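PDB 2WNR: probable exosome complex exonuclease 2 from Methanothermobacter thermautotrophicus, which probably serves as a non-catalytic subunit of the archaeal exosome, an RNA-degrading complex, where it helps to shape the active site of its partner Rrp41. Local coordinates for residues D27-H32 with V206-L211. Numbering follows the deposited sequence.
Sequences DGRSLH and VLDPSL
Val-206 sets its CG1 methyl against CD2 of Leu-31, 3.7 Å apart, the two side chains meeting at about a right angle, and its CA also carries a C-H toward Leu-31 O. Leu-31 O also accepts the hydrogen bond from Leu-207 N (2.9 Å). Leu-207, with CG anti to the backbone N (chi1 171°), brings CD2 to 3.4 Å from His-32 O. At Asp-208 the chain leaves the strand, and the turn illustrates how one arginine can read a backbone carbonyl: NH1 and NH2 of Arg-29 approach end-on, and both donate to Asp-208 O, at 3.1 and 2.8 Å, with the oxygen in the guanidinium plane. Asp-208 OD2, well out of that plane, forms with Arg-29 NH2 a salt bridge of charges alone, while OD1 pairs with Arg-35. At the NE edge, Asp-27 OD2 forms a salt bridge with Arg-29 NE (2.7 Å) through its syn lone pair, which, with the grip on Asp-208 O, helps to fix the group's rotation. A leucine in place of Arg-29 would probably leave Asp-208 O without its paired donors and Asp-27 without its cationic mate. Beyond Pro-209, Ser-210 packs CB near NH1 and N-caps helix 211-214. The contact joins the loop between helix 11-21 and strand 37-41 to strand 204-207, outermost in its antiparallel sheet within this chain; Ile-20 of helix 11-21 touches Leu-31 and Val-206, and helix 244-268 meets His-32 and Leu-207.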
loop_
_atom_site.group_PDB
_atom_site.type_symbol
_atom_site.label_atom_id
_atom_site.label_comp_id
_atom_site.label_asym_id
_atom_site.label_seq_id
_atom_site.Cartn_x
_atom_site.Cartn_y
_atom_site.Cartn_z
ATOM N N ASP A 27 -14.056 38.175 14.916
ATOM C CA ASP A 27 -12.858 39.002 14.767
ATOM C C ASP A 27 -13.174 40.403 14.222
ATOM O O ASP A 27 -12.267 41.187 13.933
ATOM C CB ASP A 27 -11.801 38.293 13.915
ATOM C CG ASP A 27 -12.210 38.154 12.461
ATOM O OD1 ASP A 27 -13.423 38.005 12.180
ATOM O OD2 ASP A 27 -11.301 38.184 11.604
ATOM N N GLY A 28 -14.464 40.696 14.074
ATOM C CA GLY A 28 -14.947 42.041 13.750
ATOM C C GLY A 28 -14.768 42.542 12.330
ATOM O O GLY A 28 -14.562 43.735 12.124
ATOM N N ARG A 29 -14.857 41.649 11.345
ATOM C CA ARG A 29 -14.788 42.073 9.942
ATOM C C ARG A 29 -16.149 42.079 9.264
ATOM O O ARG A 29 -17.129 41.559 9.805
ATOM C CB ARG A 29 -13.773 41.253 9.137
ATOM C CG ARG A 29 -13.650 39.823 9.568
ATOM C CD ARG A 29 -12.549 39.104 8.811
ATOM N NE ARG A 29 -12.470 37.715 9.243
ATOM C CZ ARG A 29 -12.584 36.659 8.449
ATOM N NH1 ARG A 29 -12.491 35.452 8.977
ATOM N NH2 ARG A 29 -12.756 36.796 7.134
ATOM N N SER A 30 -16.198 42.704 8.089
ATOM C CA SER A 30 -17.389 42.713 7.251
ATOM C C SER A 30 -17.736 41.277 6.878
ATOM O O SER A 30 -16.898 40.375 7.008
ATOM C CB SER A 30 -17.148 43.554 5.990
ATOM O OG SER A 30 -18.173 43.363 5.022
ATOM N N LEU A 31 -18.970 41.069 6.429
ATOM C CA LEU A 31 -19.401 39.758 5.985
ATOM C C LEU A 31 -18.646 39.273 4.749
ATOM O O LEU A 31 -18.398 38.085 4.611
ATOM C CB LEU A 31 -20.902 39.738 5.726
ATOM C CG LEU A 31 -21.837 39.497 6.915
ATOM C CD1 LEU A 31 -23.172 38.969 6.398
ATOM C CD2 LEU A 31 -21.248 38.535 7.941
ATOM N N HIS A 32 -18.272 40.191 3.863
ATOM C CA HIS A 32 -17.541 39.825 2.649
ATOM C C HIS A 32 -16.109 40.387 2.653
ATOM O O HIS A 32 -15.658 40.986 1.670
ATOM C CB HIS A 32 -18.299 40.275 1.385
ATOM C CG HIS A 32 -19.781 40.065 1.445
ATOM N ND1 HIS A 32 -20.681 41.050 1.099
ATOM C CD2 HIS A 32 -20.519 38.990 1.807
ATOM C CE1 HIS A 32 -21.912 40.589 1.243
ATOM N NE2 HIS A 32 -21.841 39.342 1.673
ATOM N N VAL A 206 -20.720 34.170 4.359
ATOM C CA VAL A 206 -19.577 34.971 4.766
ATOM C C VAL A 206 -18.346 34.556 4.002
ATOM O O VAL A 206 -18.100 33.366 3.820
ATOM C CB VAL A 206 -19.286 35.012 6.315
ATOM C CG1 VAL A 206 -20.533 34.986 7.174
ATOM C CG2 VAL A 206 -18.201 34.060 6.756
ATOM N N LEU A 207 -17.579 35.546 3.557
ATOM C CA LEU A 207 -16.399 35.296 2.743
ATOM C C LEU A 207 -15.194 35.005 3.626
ATOM O O LEU A 207 -14.983 35.685 4.627
ATOM C CB LEU A 207 -16.123 36.489 1.817
ATOM C CG LEU A 207 -14.831 36.578 0.997
ATOM C CD1 LEU A 207 -14.766 35.496 -0.074
ATOM C CD2 LEU A 207 -14.727 37.961 0.362
ATOM N N ASP A 208 -14.428 33.983 3.243
ATOM C CA ASP A 208 -13.163 33.623 3.885
ATOM C C ASP A 208 -13.364 33.291 5.372
ATOM O O ASP A 208 -13.107 34.127 6.251
ATOM C CB ASP A 208 -12.130 34.732 3.650
ATOM C CG ASP A 208 -10.836 34.493 4.379
ATOM O OD1 ASP A 208 -10.379 33.339 4.395
ATOM O OD2 ASP A 208 -10.276 35.461 4.939
ATOM N N PRO A 209 -13.853 32.069 5.658
ATOM C CA PRO A 209 -14.211 31.700 7.029
ATOM C C PRO A 209 -13.029 31.343 7.910
ATOM O O PRO A 209 -12.060 30.755 7.447
ATOM C CB PRO A 209 -15.108 30.475 6.838
ATOM C CG PRO A 209 -14.700 29.905 5.552
ATOM C CD PRO A 209 -14.258 31.035 4.689
ATOM N N SER A 210 -13.126 31.699 9.182
ATOM C CA SER A 210 -12.103 31.358 10.172
ATOM C C SER A 210 -12.343 29.944 10.662
ATOM O O SER A 210 -13.371 29.346 10.339
ATOM C CB SER A 210 -12.184 32.326 11.340
ATOM O OG SER A 210 -13.483 32.308 11.887
ATOM N N LEU A 211 -11.395 29.402 11.423
ATOM C CA LEU A 211 -11.547 28.066 11.997
ATOM C C LEU A 211 -12.829 27.994 12.820
ATOM O O LEU A 211 -13.587 27.035 12.711
ATOM C CB LEU A 211 -10.344 27.704 12.868
ATOM C CG LEU A 211 -10.264 26.248 13.333
ATOM C CD1 LEU A 211 -9.735 25.355 12.216
ATOM C CD2 LEU A 211 -9.397 26.117 14.567
#